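Local coordinates for protein putative Glycosidase (Bacteroides thetaiotaomicron, PDB 3R67) that is a putative glycosidase of unestablished activity, with a chain consistent with the five-bladed beta-propeller fold of its clan, at residues I26-T31 / D343-V348; D108-L113 / W157-P162; V126-L131 / K190-K195; I253-G258 / Q286-A291. All blocks are in the same frame, centred on the assembly; numbering follows the deposited sequence. Where two conformers were deposited one is given.

Interaction 1 of 4, residues I26-T31 / D343-V348; sequences IVSPDT and DSRVAV. With EDO (1,2-ethanediol), chain E.
The guanidinium of Arg345 has Pro29 over one face. Pro29 CD lies 3.1 Å above the plane, displaced from the middle of the group, and is 3.2 Å from Arg345 NH1. The backbones run antiparallel, and Ile26 and Val27 form a classic beta bulge opposite Val346. The bulge adds the 26-28 stretch to the edge of strand 345-351. This is consistent with the closure of a beta-propeller, where an early part of the chain joins the last blade.

Arg345 NH1 donates in the plane of the group to Ser344 O. NE donates to a water that also binds Ser28 OG. Ser28 OG approaches the Arg345 chain lower down, 3.4 Å from Arg345 CD. The bend at Arg345 chi2 (-64°) turns the guanidinium back toward Ser344 O, where Pro29 covers one face.

Val346 O accepts from Ile26 N at 2.9 Å and, weakly, from Val27 N. Val346 N returns a bond of 3.1 Å to Val27 O, in the carbonyl plane.

The valines of the bridge lie side by side and point the same way. Ile26 reaches further along the strand, and its CG2 crosses to Val348. Tyr338 of strand 334-341 packs against Ile26 and Val348. At the far end, Asp343 OD1 and OD2 each accept from one hydroxyl of 1,2-ethanediol. Between Ile26 and Val346, CG1 meets CG1 at 3.7 Å.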
loop_
_atom_site.group_PDB
_atom_site.type_symbol
_atom_site.label_atom_id
_atom_site.label_comp_id
_atom_site.label_asym_id
_atom_site.label_seq_id
_atom_site.Cartn_x
_atom_site.Cartn_y
_atom_site.Cartn_z
ATOM N N ILE A 26 -6.468 4.110 14.640
ATOM C CA ILE A 26 -7.321 2.935 14.686
ATOM C C ILE A 26 -6.475 1.703 15.136
ATOM O O ILE A 26 -7.039 0.774 15.689
ATOM C CB ILE A 26 -8.059 2.679 13.344
ATOM C CG1 ILE A 26 -7.096 2.392 12.169
ATOM C CG2 ILE A 26 -8.984 3.853 13.021
ATOM C CD1 ILE A 26 -7.695 1.596 11.039
ATOM N N VAL A 27 -5.151 1.690 14.889
ATOM C CA VAL A 27 -4.233 0.609 15.279
ATOM C C VAL A 27 -2.967 1.248 15.844
ATOM O O VAL A 27 -2.394 2.150 15.233
ATOM C CB VAL A 27 -3.891 -0.416 14.141
ATOM C CG1 VAL A 27 -3.070 -1.592 14.691
ATOM C CG2 VAL A 27 -5.148 -0.955 13.465
ATOM N N SER A 28 -2.541 0.770 17.001
ATOM C CA SER A 28 -1.356 1.209 17.752
ATOM C C SER A 28 -0.568 -0.002 18.209
ATOM O O SER A 28 -1.164 -1.065 18.286
ATOM C CB SER A 28 -1.760 2.071 18.959
ATOM O OG SER A 28 -2.480 3.229 18.587
ATOM N N PRO A 29 0.754 0.099 18.527
ATOM C CA PRO A 29 1.473 -1.080 19.018
ATOM C C PRO A 29 0.876 -1.637 20.325
ATOM O O PRO A 29 0.356 -0.890 21.157
ATOM C CB PRO A 29 2.900 -0.566 19.259
ATOM C CG PRO A 29 2.988 0.690 18.585
ATOM C CD PRO A 29 1.635 1.279 18.493
ATOM N N ASP A 30 0.918 -2.961 20.467
ATOM C CA ASP A 30 0.482 -3.678 21.653
ATOM C C ASP A 30 1.659 -4.523 22.121
ATOM O O ASP A 30 2.090 -5.430 21.404
ATOM C CB ASP A 30 -0.784 -4.516 21.378
ATOM C CG ASP A 30 -1.482 -5.057 22.619
ATOM O OD1 ASP A 30 -0.789 -5.308 23.634
ATOM O OD2 ASP A 30 -2.718 -5.295 22.554
ATOM N N THR A 31 2.212 -4.181 23.293
ATOM C CA THR A 31 3.388 -4.851 23.843
ATOM C C THR A 31 3.016 -6.154 24.590
ATOM O O THR A 31 3.914 -6.934 24.901
ATOM C CB THR A 31 4.146 -3.901 24.801
ATOM O OG1 THR A 31 3.289 -3.534 25.874
ATOM C CG2 THR A 31 4.681 -2.639 24.099
ATOM N N ASP A 343 5.280 5.979 10.248
ATOM C CA ASP A 343 5.722 4.582 10.390
ATOM C C ASP A 343 5.496 4.046 11.824
ATOM O O ASP A 343 6.264 3.183 12.277
ATOM C CB ASP A 343 7.222 4.408 10.002
ATOM C CG ASP A 343 7.554 4.544 8.520
ATOM O OD1 ASP A 343 6.618 4.666 7.705
ATOM O OD2 ASP A 343 8.747 4.450 8.169
ATOM N N SER A 344 4.408 4.500 12.512
ATOM C CA SER A 344 4.142 4.113 13.917
ATOM C C SER A 344 2.689 3.737 14.209
ATOM O O SER A 344 2.452 2.863 15.041
ATOM C CB SER A 344 4.510 5.263 14.853
ATOM O OG SER A 344 5.900 5.540 14.800
ATOM N N ARG A 345 1.728 4.397 13.563
ATOM C CA ARG A 345 0.296 4.171 13.789
ATOM C C ARG A 345 -0.452 3.954 12.467
ATOM O O ARG A 345 0.094 4.193 11.394
ATOM C CB ARG A 345 -0.332 5.377 14.544
ATOM C CG ARG A 345 0.277 5.756 15.897
ATOM C CD ARG A 345 0.130 4.678 16.965
ATOM N NE ARG A 345 0.727 5.077 18.244
ATOM C CZ ARG A 345 1.985 4.831 18.605
ATOM N NH1 ARG A 345 2.803 4.172 17.791
ATOM N NH2 ARG A 345 2.428 5.223 19.788
ATOM N N VAL A 346 -1.696 3.478 12.567
ATOM C CA VAL A 346 -2.630 3.300 11.446
ATOM C C VAL A 346 -3.769 4.265 11.679
ATOM O O VAL A 346 -4.275 4.344 12.791
ATOM C CB VAL A 346 -3.133 1.843 11.225
ATOM C CG1 VAL A 346 -4.089 1.764 10.028
ATOM C CG2 VAL A 346 -1.977 0.873 11.032
ATOM N N ALA A 347 -4.164 5.009 10.646
ATOM C CA ALA A 347 -5.279 5.956 10.765
ATOM C C ALA A 347 -6.191 5.848 9.539
ATOM O O ALA A 347 -5.835 5.215 8.544
ATOM C CB ALA A 347 -4.753 7.386 10.938
ATOM N N VAL A 348 -7.388 6.438 9.636
ATOM C CA VAL A 348 -8.382 6.450 8.564
ATOM C C VAL A 348 -8.837 7.912 8.304
ATOM O O VAL A 348 -8.862 8.747 9.214
ATOM C CB VAL A 348 -9.601 5.502 8.887
ATOM C CG1 VAL A 348 -10.362 5.930 10.151
ATOM C CG2 VAL A 348 -10.559 5.373 7.700
HETATM C C1 EDO E . 6.736 4.864 4.490
HETATM O O1 EDO E . 6.825 3.633 5.208
HETATM C C2 EDO E . 8.142 5.345 4.206
HETATM O O2 EDO E . 8.845 5.578 5.433
HETATM O O HOH W 1 -1.711 5.684 20.159
#

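Interaction 2 of 4, residues D108-L113 / W157-P162; sequences DNQKEL and WEKYGP
Lys159 runs out extended from its strand, antiparallel to the Gln110 side chain. Its CB and CD each lie against Gln110 CG. The straight chain (chi2 178°) carries the ammonium to Asp108, where NZ meets OD2 at 2.7 Å. This is a salt bridge on the syn lone pair of OD2. The other oxygen, Asp108 OD1, takes the backbone N of Gln110 at 3.0 Å, from above the carboxylate plane. That bond makes an Asx turn, within a type I turn from Asp108 to Lys111, just ahead of helix 111-114.

The next residue, Tyr160, directs its CB away. Its carbonyl O is linked to Gln110 NE2 through a water, which binds Tyr160 O weakly.

Gly161 then passes against the Gln110 amide, with Gly161 CA 3.3 Å from Gln110 OE1. That oxygen is also bonded to Gln138 of strand 132-139, which helps to hold the amide in place.

At Pro162 the contact turns apolar. Leu113 CD1 meets Pro162 CD at 3.7 Å. Strand 158-162 is the outermost strand of its four-stranded antiparallel blade, and the helix lies on the way into strand 118-126 at the other edge.

Lys159 NZ has further partners in Glu114, the carbonyl O of Tyr104 and the ring of Phe103. Two carboxylates, a carbonyl and a ring around one ammonium would be expected to keep it protonated and fixed in place.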
loop_
_atom_site.group_PDB
_atom_site.type_symbol
_atom_site.label_atom_id
_atom_site.label_comp_id
_atom_site.label_asym_id
_atom_site.label_seq_id
_atom_site.Cartn_x
_atom_site.Cartn_y
_atom_site.Cartn_z
ATOM N N ASP A 108 8.938 -21.806 4.876
ATOM C CA ASP A 108 8.239 -22.061 3.619
ATOM C C ASP A 108 9.171 -21.802 2.437
ATOM O O ASP A 108 10.351 -21.488 2.642
ATOM C CB ASP A 108 6.965 -21.166 3.539
ATOM C CG ASP A 108 7.161 -19.658 3.731
ATOM O OD1 ASP A 108 8.208 -19.132 3.299
ATOM O OD2 ASP A 108 6.227 -18.997 4.244
ATOM N N ASN A 109 8.618 -21.886 1.202
ATOM C CA ASN A 109 9.312 -21.692 -0.082
ATOM C C ASN A 109 9.844 -20.243 -0.269
ATOM O O ASN A 109 10.537 -19.978 -1.261
ATOM C CB ASN A 109 8.345 -22.033 -1.264
ATOM C CG ASN A 109 7.041 -21.226 -1.373
ATOM O OD1 ASN A 109 6.419 -20.794 -0.386
ATOM N ND2 ASN A 109 6.532 -21.104 -2.591
ATOM N N GLN A 110 9.539 -19.319 0.660
ATOM C CA GLN A 110 9.914 -17.907 0.525
ATOM C C GLN A 110 10.916 -17.443 1.589
ATOM O O GLN A 110 11.216 -16.252 1.626
ATOM C CB GLN A 110 8.653 -17.015 0.627
ATOM C CG GLN A 110 7.559 -17.342 -0.394
ATOM C CD GLN A 110 8.076 -17.279 -1.809
ATOM O OE1 GLN A 110 8.815 -16.375 -2.192
ATOM N NE2 GLN A 110 7.688 -18.234 -2.618
ATOM N N LYS A 111 11.445 -18.362 2.425
ATOM C CA LYS A 111 12.336 -18.063 3.561
ATOM C C LYS A 111 13.617 -17.285 3.153
ATOM O O LYS A 111 14.009 -16.384 3.896
ATOM C CB LYS A 111 12.759 -19.343 4.325
ATOM C CG LYS A 111 13.510 -20.423 3.538
ATOM C CD LYS A 111 13.648 -21.760 4.289
ATOM C CE LYS A 111 14.562 -21.762 5.488
ATOM N NZ LYS A 111 14.675 -23.133 6.068
ATOM N N GLU A 112 14.225 -17.579 1.996
ATOM C CA GLU A 112 15.438 -16.860 1.581
ATOM C C GLU A 112 15.155 -15.393 1.209
ATOM O O GLU A 112 16.051 -14.546 1.310
ATOM C CB GLU A 112 16.117 -17.550 0.393
ATOM C CG GLU A 112 16.753 -18.890 0.764
ATOM C CD GLU A 112 17.872 -18.838 1.790
ATOM O OE1 GLU A 112 18.944 -18.272 1.471
ATOM O OE2 GLU A 112 17.702 -19.420 2.889
ATOM N N LEU A 113 13.918 -15.097 0.816
ATOM C CA LEU A 113 13.537 -13.781 0.360
ATOM C C LEU A 113 12.903 -12.956 1.470
ATOM O O LEU A 113 12.953 -11.736 1.385
ATOM C CB LEU A 113 12.551 -13.931 -0.819
ATOM C CG LEU A 113 13.010 -14.841 -1.962
ATOM C CD1 LEU A 113 11.965 -14.920 -3.052
ATOM C CD2 LEU A 113 14.357 -14.407 -2.544
ATOM N N TRP A 157 -3.151 -17.917 3.717
ATOM C CA TRP A 157 -2.545 -17.334 2.522
ATOM C C TRP A 157 -1.620 -18.304 1.790
ATOM O O TRP A 157 -0.862 -19.053 2.411
ATOM C CB TRP A 157 -1.745 -16.082 2.885
ATOM C CG TRP A 157 -2.603 -14.946 3.362
ATOM C CD1 TRP A 157 -2.976 -14.684 4.648
ATOM C CD2 TRP A 157 -3.204 -13.922 2.550
ATOM N NE1 TRP A 157 -3.765 -13.556 4.691
ATOM C CE2 TRP A 157 -3.942 -13.083 3.413
ATOM C CE3 TRP A 157 -3.188 -13.629 1.170
ATOM C CZ2 TRP A 157 -4.678 -11.985 2.940
ATOM C CZ3 TRP A 157 -3.946 -12.569 0.697
ATOM C CH2 TRP A 157 -4.671 -11.749 1.573
ATOM N N GLU A 158 -1.682 -18.269 0.461
ATOM C CA GLU A 158 -0.811 -19.044 -0.427
ATOM C C GLU A 158 0.200 -18.072 -1.016
ATOM O O GLU A 158 -0.216 -17.079 -1.616
ATOM C CB GLU A 158 -1.639 -19.776 -1.503
ATOM C CG GLU A 158 -1.392 -21.274 -1.601
ATOM C CD GLU A 158 -0.092 -21.705 -2.256
ATOM O OE1 GLU A 158 -0.016 -21.668 -3.506
ATOM O OE2 GLU A 158 0.816 -22.167 -1.527
ATOM N N LYS A 159 1.517 -18.305 -0.764
ATOM C CA LYS A 159 2.612 -17.464 -1.252
ATOM C C LYS A 159 3.101 -17.972 -2.607
ATOM O O LYS A 159 3.408 -19.163 -2.749
ATOM C CB LYS A 159 3.779 -17.408 -0.246
ATOM C CG LYS A 159 3.453 -16.747 1.085
ATOM C CD LYS A 159 4.664 -16.797 2.004
ATOM C CE LYS A 159 4.360 -16.260 3.387
ATOM N NZ LYS A 159 5.526 -16.347 4.298
ATOM N N TYR A 160 3.201 -17.076 -3.589
ATOM C CA TYR A 160 3.612 -17.441 -4.944
ATOM C C TYR A 160 4.993 -16.896 -5.324
ATOM O O TYR A 160 5.516 -17.267 -6.378
ATOM C CB TYR A 160 2.580 -16.933 -5.960
ATOM C CG TYR A 160 1.295 -17.726 -5.872
ATOM C CD1 TYR A 160 1.173 -18.962 -6.500
ATOM C CD2 TYR A 160 0.226 -17.277 -5.106
ATOM C CE1 TYR A 160 0.017 -19.726 -6.372
ATOM C CE2 TYR A 160 -0.938 -18.024 -4.980
ATOM C CZ TYR A 160 -1.042 -19.247 -5.620
ATOM O OH TYR A 160 -2.193 -19.988 -5.520
ATOM N N GLY A 161 5.577 -16.069 -4.466
ATOM C CA GLY A 161 6.893 -15.501 -4.700
ATOM C C GLY A 161 6.854 -14.195 -5.462
ATOM O O GLY A 161 5.774 -13.627 -5.665
ATOM N N PRO A 162 8.046 -13.704 -5.892
ATOM C CA PRO A 162 8.108 -12.409 -6.601
ATOM C C PRO A 162 7.166 -12.344 -7.791
ATOM O O PRO A 162 7.059 -13.300 -8.564
ATOM C CB PRO A 162 9.565 -12.331 -7.062
ATOM C CG PRO A 162 10.317 -13.106 -6.012
ATOM C CD PRO A 162 9.401 -14.261 -5.672
HETATM O O HOH W 2 7.897 -19.260 -5.347
#

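Interaction 3 of 4, residues V126-L131 / K190-K195; sequences VTEDGL and KQVIAK
Glu128 lays its CG against the branches of Val192, crossing them at a slant, with Glu128 CG 3.7 Å from Val192 CG2. The other methyl, Val192 CG1, faces Glu128 CA. A residue further on, Ile193 sends its CG1 to Val126 O at 3.4 Å. Its CD1 continues to Thr127 CG2 at 4.0 Å. Ile193 has CG1 anti to the carbonyl carbon (chi1 -67°), which brings this branch alongside the loop.

One direct hydrogen bond joins the segments, from Ile193 N to Val126 O at 2.8 Å. The donor is tilted 27° from the carbonyl plane. Val192 CA adds a CH...O contact of 3.2 Å to the same Val126 O.

Waters make the other polar links. One joins Val126 N to Gln191 O, and another joins Glu128 N to Ile193 O. Lys190 NZ donates to two more, which bind the carbonyls of Thr127 and Glu128.

The loop is a type I turn from Thr127 to Gly130, with Gly130 in a left-handed conformation, as in a hairpin with a G1 bulge. Thr127 OG1 accepts from Leu131 N at 3.0 Å, tying the turn together.

The hairpin loop between strands 118-126 and 132-139 thus meets strand 190-196 of a neighbouring sheet. Ile193 also packs on Ile182 of strand 180-187, Tyr200 of strand 199-204 and Val133 of strand 132-139.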
loop_
_atom_site.group_PDB
_atom_site.type_symbol
_atom_site.label_atom_id
_atom_site.label_comp_id
_atom_site.label_asym_id
_atom_site.label_seq_id
_atom_site.Cartn_x
_atom_site.Cartn_y
_atom_site.Cartn_z
ATOM N N VAL A 126 -9.756 -7.646 -4.419
ATOM C CA VAL A 126 -10.409 -8.940 -4.570
ATOM C C VAL A 126 -10.970 -9.070 -6.005
ATOM O O VAL A 126 -11.419 -8.088 -6.612
ATOM C CB VAL A 126 -11.522 -9.137 -3.480
ATOM C CG1 VAL A 126 -12.706 -8.170 -3.659
ATOM C CG2 VAL A 126 -11.999 -10.585 -3.423
ATOM N N THR A 127 -10.955 -10.297 -6.524
ATOM C CA THR A 127 -11.574 -10.610 -7.809
ATOM C C THR A 127 -13.088 -10.708 -7.632
ATOM O O THR A 127 -13.560 -10.880 -6.493
ATOM C CB THR A 127 -11.012 -11.919 -8.393
ATOM O OG1 THR A 127 -11.477 -13.030 -7.620
ATOM C CG2 THR A 127 -9.504 -11.914 -8.508
ATOM N N GLU A 128 -13.841 -10.685 -8.751
ATOM C CA GLU A 128 -15.298 -10.857 -8.754
ATOM C C GLU A 128 -15.729 -12.196 -8.146
ATOM O O GLU A 128 -16.860 -12.310 -7.686
ATOM C CB GLU A 128 -15.878 -10.776 -10.183
ATOM C CG GLU A 128 -15.850 -9.405 -10.837
ATOM C CD GLU A 128 -16.554 -9.300 -12.185
ATOM O OE1 GLU A 128 -16.906 -10.352 -12.767
ATOM O OE2 GLU A 128 -16.739 -8.158 -12.668
ATOM N N ASP A 129 -14.863 -13.214 -8.195
ATOM C CA ASP A 129 -15.181 -14.562 -7.721
ATOM C C ASP A 129 -14.643 -14.822 -6.294
ATOM O O ASP A 129 -14.699 -15.957 -5.819
ATOM C CB ASP A 129 -14.624 -15.586 -8.705
ATOM C CG ASP A 129 -15.348 -15.474 -10.058
ATOM O OD1 ASP A 129 -16.589 -15.281 -10.060
ATOM O OD2 ASP A 129 -14.674 -15.565 -11.107
ATOM N N GLY A 130 -14.203 -13.768 -5.608
ATOM C CA GLY A 130 -13.798 -13.841 -4.213
ATOM C C GLY A 130 -12.375 -14.224 -3.881
ATOM O O GLY A 130 -12.106 -14.646 -2.745
ATOM N N LEU A 131 -11.442 -14.056 -4.842
ATOM C CA LEU A 131 -10.036 -14.309 -4.572
ATOM C C LEU A 131 -9.338 -13.000 -4.177
ATOM O O LEU A 131 -9.264 -12.069 -4.997
ATOM C CB LEU A 131 -9.326 -14.958 -5.763
ATOM C CG LEU A 131 -7.875 -15.390 -5.505
ATOM C CD1 LEU A 131 -7.830 -16.583 -4.539
ATOM C CD2 LEU A 131 -7.158 -15.723 -6.820
ATOM N N LYS A 190 -19.669 -2.966 -5.436
ATOM C CA LYS A 190 -18.597 -3.804 -4.904
ATOM C C LYS A 190 -17.310 -3.533 -5.707
ATOM O O LYS A 190 -17.335 -3.530 -6.942
ATOM C CB LYS A 190 -18.992 -5.297 -4.924
ATOM C CG LYS A 190 -18.049 -6.156 -4.057
ATOM C CD LYS A 190 -18.426 -7.632 -3.916
ATOM C CE LYS A 190 -18.191 -8.437 -5.153
ATOM N NZ LYS A 190 -18.453 -9.877 -4.914
ATOM N N GLN A 191 -16.194 -3.301 -4.994
ATOM C CA GLN A 191 -14.903 -2.997 -5.595
ATOM C C GLN A 191 -14.200 -4.296 -5.927
ATOM O O GLN A 191 -13.896 -5.096 -5.033
ATOM C CB GLN A 191 -14.066 -2.117 -4.659
ATOM C CG GLN A 191 -12.772 -1.600 -5.278
ATOM C CD GLN A 191 -12.055 -0.661 -4.357
ATOM O OE1 GLN A 191 -12.364 -0.550 -3.158
ATOM N NE2 GLN A 191 -11.044 0.007 -4.896
ATOM N N VAL A 192 -13.976 -4.522 -7.233
ATOM C CA VAL A 192 -13.373 -5.754 -7.723
ATOM C C VAL A 192 -12.208 -5.444 -8.673
ATOM O O VAL A 192 -12.164 -4.369 -9.270
ATOM C CB VAL A 192 -14.433 -6.656 -8.431
ATOM C CG1 VAL A 192 -15.493 -7.164 -7.436
ATOM C CG2 VAL A 192 -15.082 -5.956 -9.632
ATOM N N ILE A 193 -11.301 -6.416 -8.849
ATOM C CA ILE A 193 -10.180 -6.316 -9.786
ATOM C C ILE A 193 -10.757 -6.239 -11.213
ATOM O O ILE A 193 -11.579 -7.074 -11.596
ATOM C CB ILE A 193 -9.185 -7.497 -9.585
ATOM C CG1 ILE A 193 -8.485 -7.355 -8.196
ATOM C CG2 ILE A 193 -8.159 -7.557 -10.741
ATOM C CD1 ILE A 193 -7.534 -8.551 -7.747
ATOM N N ALA A 194 -10.357 -5.188 -11.963
ATOM C CA ALA A 194 -10.833 -4.920 -13.326
ATOM C C ALA A 194 -9.943 -5.570 -14.401
ATOM O O ALA A 194 -8.717 -5.593 -14.282
ATOM C CB ALA A 194 -10.892 -3.419 -13.569
ATOM N N LYS A 195 -10.572 -6.025 -15.476
ATOM C CA LYS A 195 -9.917 -6.608 -16.630
ATOM C C LYS A 195 -10.106 -5.652 -17.794
ATOM O O LYS A 195 -11.241 -5.296 -18.109
ATOM C CB LYS A 195 -10.489 -8.009 -16.902
ATOM C CG LYS A 195 -9.534 -8.964 -17.597
ATOM C CD LYS A 195 -10.022 -10.395 -17.430
ATOM C CE LYS A 195 -9.022 -11.405 -17.916
ATOM N NZ LYS A 195 -9.461 -12.793 -17.614
HETATM O O HOH W 3 -11.024 -5.168 -4.685
HETATM O O HOH W 4 -15.698 -10.739 -4.878
HETATM O O HOH W 5 -12.083 -9.878 -10.832
HETATM O O HOH W 6 -18.526 -10.387 -7.793
#

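Interaction 4 of 4, residues I253-G258 / Q286-A291; sequences IMTDKG and QALFDA
Leu288 holds CG opposite its backbone N (chi1 -170°), and this extends the side chain straight at the turn 255-258. With chi2 at 73° the two methyls divide between neighbouring residues. CD2 meets Lys257 O at 3.6 Å and also touches Lys257 CB. CD1 faces the backbone of Gly258, 3.9 Å from Gly258 C.

Thr255 sets its hydroxyl between its own N and carbonyl carbon (chi1 75°), over the inside of the turn. There Thr255 OG1 accepts from Lys257 N at 3.3 Å, an ST turn, and donates to Gly258 O at 2.8 Å. Gly258 O also accepts from Thr255 N, and the two donors come from opposite faces of its carbonyl plane. Two donors from Thr255 thus hold the carbonyl of Gly258.

This is a type I turn linking strand 245-255 to strand 258-266 in a hairpin. The contact joins the hairpin turn to the end of strand 282-289, which pairs with the other side of 258-266.

Gly258 CA comes within 3.3 Å of Phe289 O, a CH...O contact, with no direct hydrogen bond between the segments. Phe289 CB points away from the turn, and its ring stacks on Tyr203.

Beyond the strand, Ala291 CB approaches the methyl of selenomethionine 254 at 4.2 Å. Two conformers are modelled for Met254, so this touch is doubtful. The backbone of Met254 is hydrogen-bonded to that of Thr184 in strand 180-187.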
loop_
_atom_site.group_PDB
_atom_site.type_symbol
_atom_site.label_atom_id
_atom_site.label_comp_id
_atom_site.label_asym_id
_atom_site.label_seq_id
_atom_site.Cartn_x
_atom_site.Cartn_y
_atom_site.Cartn_z
ATOM N N ILE A 253 -8.460 2.938 -8.783
ATOM C CA ILE A 253 -9.911 2.796 -8.928
ATOM C C ILE A 253 -10.373 3.488 -10.212
ATOM O O ILE A 253 -10.036 4.647 -10.458
ATOM C CB ILE A 253 -10.684 3.352 -7.661
ATOM C CG1 ILE A 253 -12.232 3.206 -7.762
ATOM C CG2 ILE A 253 -10.276 4.779 -7.268
ATOM C CD1 ILE A 253 -12.806 1.751 -7.613
HETATM N N MSE A 254 -11.141 2.758 -11.033
HETATM C CA MSE A 254 -11.732 3.303 -12.257
HETATM C C MSE A 254 -12.901 4.204 -11.895
HETATM O O MSE A 254 -13.780 3.798 -11.133
HETATM C CB MSE A 254 -12.182 2.189 -13.214
HETATM C CG MSE A 254 -11.040 1.352 -13.763
HETATM SE SE MSE A 254 -11.629 -0.039 -15.021
HETATM C CE MSE A 254 -12.379 1.136 -16.420
ATOM N N THR A 255 -12.887 5.440 -12.409
ATOM C CA THR A 255 -13.925 6.443 -12.150
ATOM C C THR A 255 -14.565 6.832 -13.482
ATOM O O THR A 255 -14.102 6.382 -14.532
ATOM C CB THR A 255 -13.352 7.666 -11.407
ATOM O OG1 THR A 255 -12.585 8.465 -12.316
ATOM C CG2 THR A 255 -12.561 7.298 -10.139
ATOM N N ASP A 256 -15.599 7.695 -13.451
ATOM C CA ASP A 256 -16.266 8.179 -14.662
ATOM C C ASP A 256 -15.295 9.035 -15.535
ATOM O O ASP A 256 -15.539 9.173 -16.734
ATOM C CB ASP A 256 -17.535 9.001 -14.302
ATOM C CG ASP A 256 -17.326 10.187 -13.362
ATOM O OD1 ASP A 256 -16.469 10.086 -12.450
ATOM O OD2 ASP A 256 -18.094 11.176 -13.467
ATOM N N LYS A 257 -14.194 9.560 -14.943
ATOM C CA LYS A 257 -13.222 10.420 -15.645
ATOM C C LYS A 257 -11.954 9.676 -16.127
ATOM O O LYS A 257 -11.164 10.248 -16.873
ATOM C CB LYS A 257 -12.765 11.568 -14.728
ATOM C CG LYS A 257 -13.868 12.459 -14.161
ATOM C CD LYS A 257 -14.617 13.261 -15.176
ATOM C CE LYS A 257 -15.552 14.165 -14.413
ATOM N NZ LYS A 257 -16.237 15.135 -15.281
ATOM N N GLY A 258 -11.762 8.447 -15.677
ATOM C CA GLY A 258 -10.587 7.647 -15.978
ATOM C C GLY A 258 -10.124 6.877 -14.755
ATOM O O GLY A 258 -10.838 6.826 -13.743
ATOM N N GLN A 286 -2.508 12.521 -6.362
ATOM C CA GLN A 286 -3.400 11.770 -7.248
ATOM C C GLN A 286 -3.066 12.034 -8.700
ATOM O O GLN A 286 -2.720 13.158 -9.074
ATOM C CB GLN A 286 -4.888 12.093 -7.002
ATOM C CG GLN A 286 -5.382 11.747 -5.600
ATOM C CD GLN A 286 -6.808 12.078 -5.350
ATOM O OE1 GLN A 286 -7.598 12.319 -6.268
ATOM N NE2 GLN A 286 -7.180 12.045 -4.087
ATOM N N ALA A 287 -3.222 10.997 -9.516
ATOM C CA ALA A 287 -3.021 11.025 -10.956
ATOM C C ALA A 287 -4.200 10.374 -11.656
ATOM O O ALA A 287 -4.783 9.423 -11.118
ATOM C CB ALA A 287 -1.729 10.312 -11.307
ATOM N N LEU A 288 -4.557 10.885 -12.843
ATOM C CA LEU A 288 -5.680 10.381 -13.628
ATOM C C LEU A 288 -5.170 9.801 -14.940
ATOM O O LEU A 288 -4.465 10.479 -15.686
ATOM C CB LEU A 288 -6.716 11.485 -13.885
ATOM C CG LEU A 288 -8.049 11.050 -14.491
ATOM C CD1 LEU A 288 -8.913 10.309 -13.464
ATOM C CD2 LEU A 288 -8.804 12.256 -15.019
ATOM N N PHE A 289 -5.487 8.525 -15.188
ATOM C CA PHE A 289 -5.051 7.839 -16.394
ATOM C C PHE A 289 -6.235 7.504 -17.271
ATOM O O PHE A 289 -7.371 7.448 -16.790
ATOM C CB PHE A 289 -4.267 6.568 -16.052
ATOM C CG PHE A 289 -2.944 6.827 -15.384
ATOM C CD1 PHE A 289 -1.786 6.986 -16.140
ATOM C CD2 PHE A 289 -2.841 6.869 -13.994
ATOM C CE1 PHE A 289 -0.557 7.206 -15.522
ATOM C CE2 PHE A 289 -1.613 7.097 -13.385
ATOM C CZ PHE A 289 -0.483 7.286 -14.157
ATOM N N ASP A 290 -5.966 7.297 -18.562
ATOM C CA ASP A 290 -6.977 6.934 -19.547
ATOM C C ASP A 290 -7.524 5.535 -19.201
ATOM O O ASP A 290 -6.744 4.624 -18.903
ATOM C CB ASP A 290 -6.385 6.999 -20.966
ATOM C CG ASP A 290 -7.375 6.674 -22.060
ATOM O OD1 ASP A 290 -8.153 7.563 -22.432
ATOM O OD2 ASP A 290 -7.358 5.530 -22.553
ATOM N N ALA A 291 -8.862 5.390 -19.196
ATOM C CA ALA A 291 -9.558 4.126 -18.886
ATOM C C ALA A 291 -9.254 3.010 -19.916
ATOM O O ALA A 291 -9.262 1.836 -19.548
ATOM C CB ALA A 291 -11.054 4.363 -18.840
#

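In the fold
From the N terminus, segment 26-31 comes first, and its partner 343-348 lies near the C terminus. Interaction 1 thus closes a loop of more than 300 residues, and the other three are nested inside it. Interaction 2 opens at 108-113, interaction 3 at 126-131. The first closes at 157-162 and the second at 190-195, so they cross. Interaction 2 ties the approach to one blade to that blade's last strand, while interaction 3 joins the same blade to the next sheet. Interaction 4 follows in series. Interactions 3 and 4 are neighbours that reach the same sheet. Interactions 1 and 4 lie on opposite sides of the chain's centre.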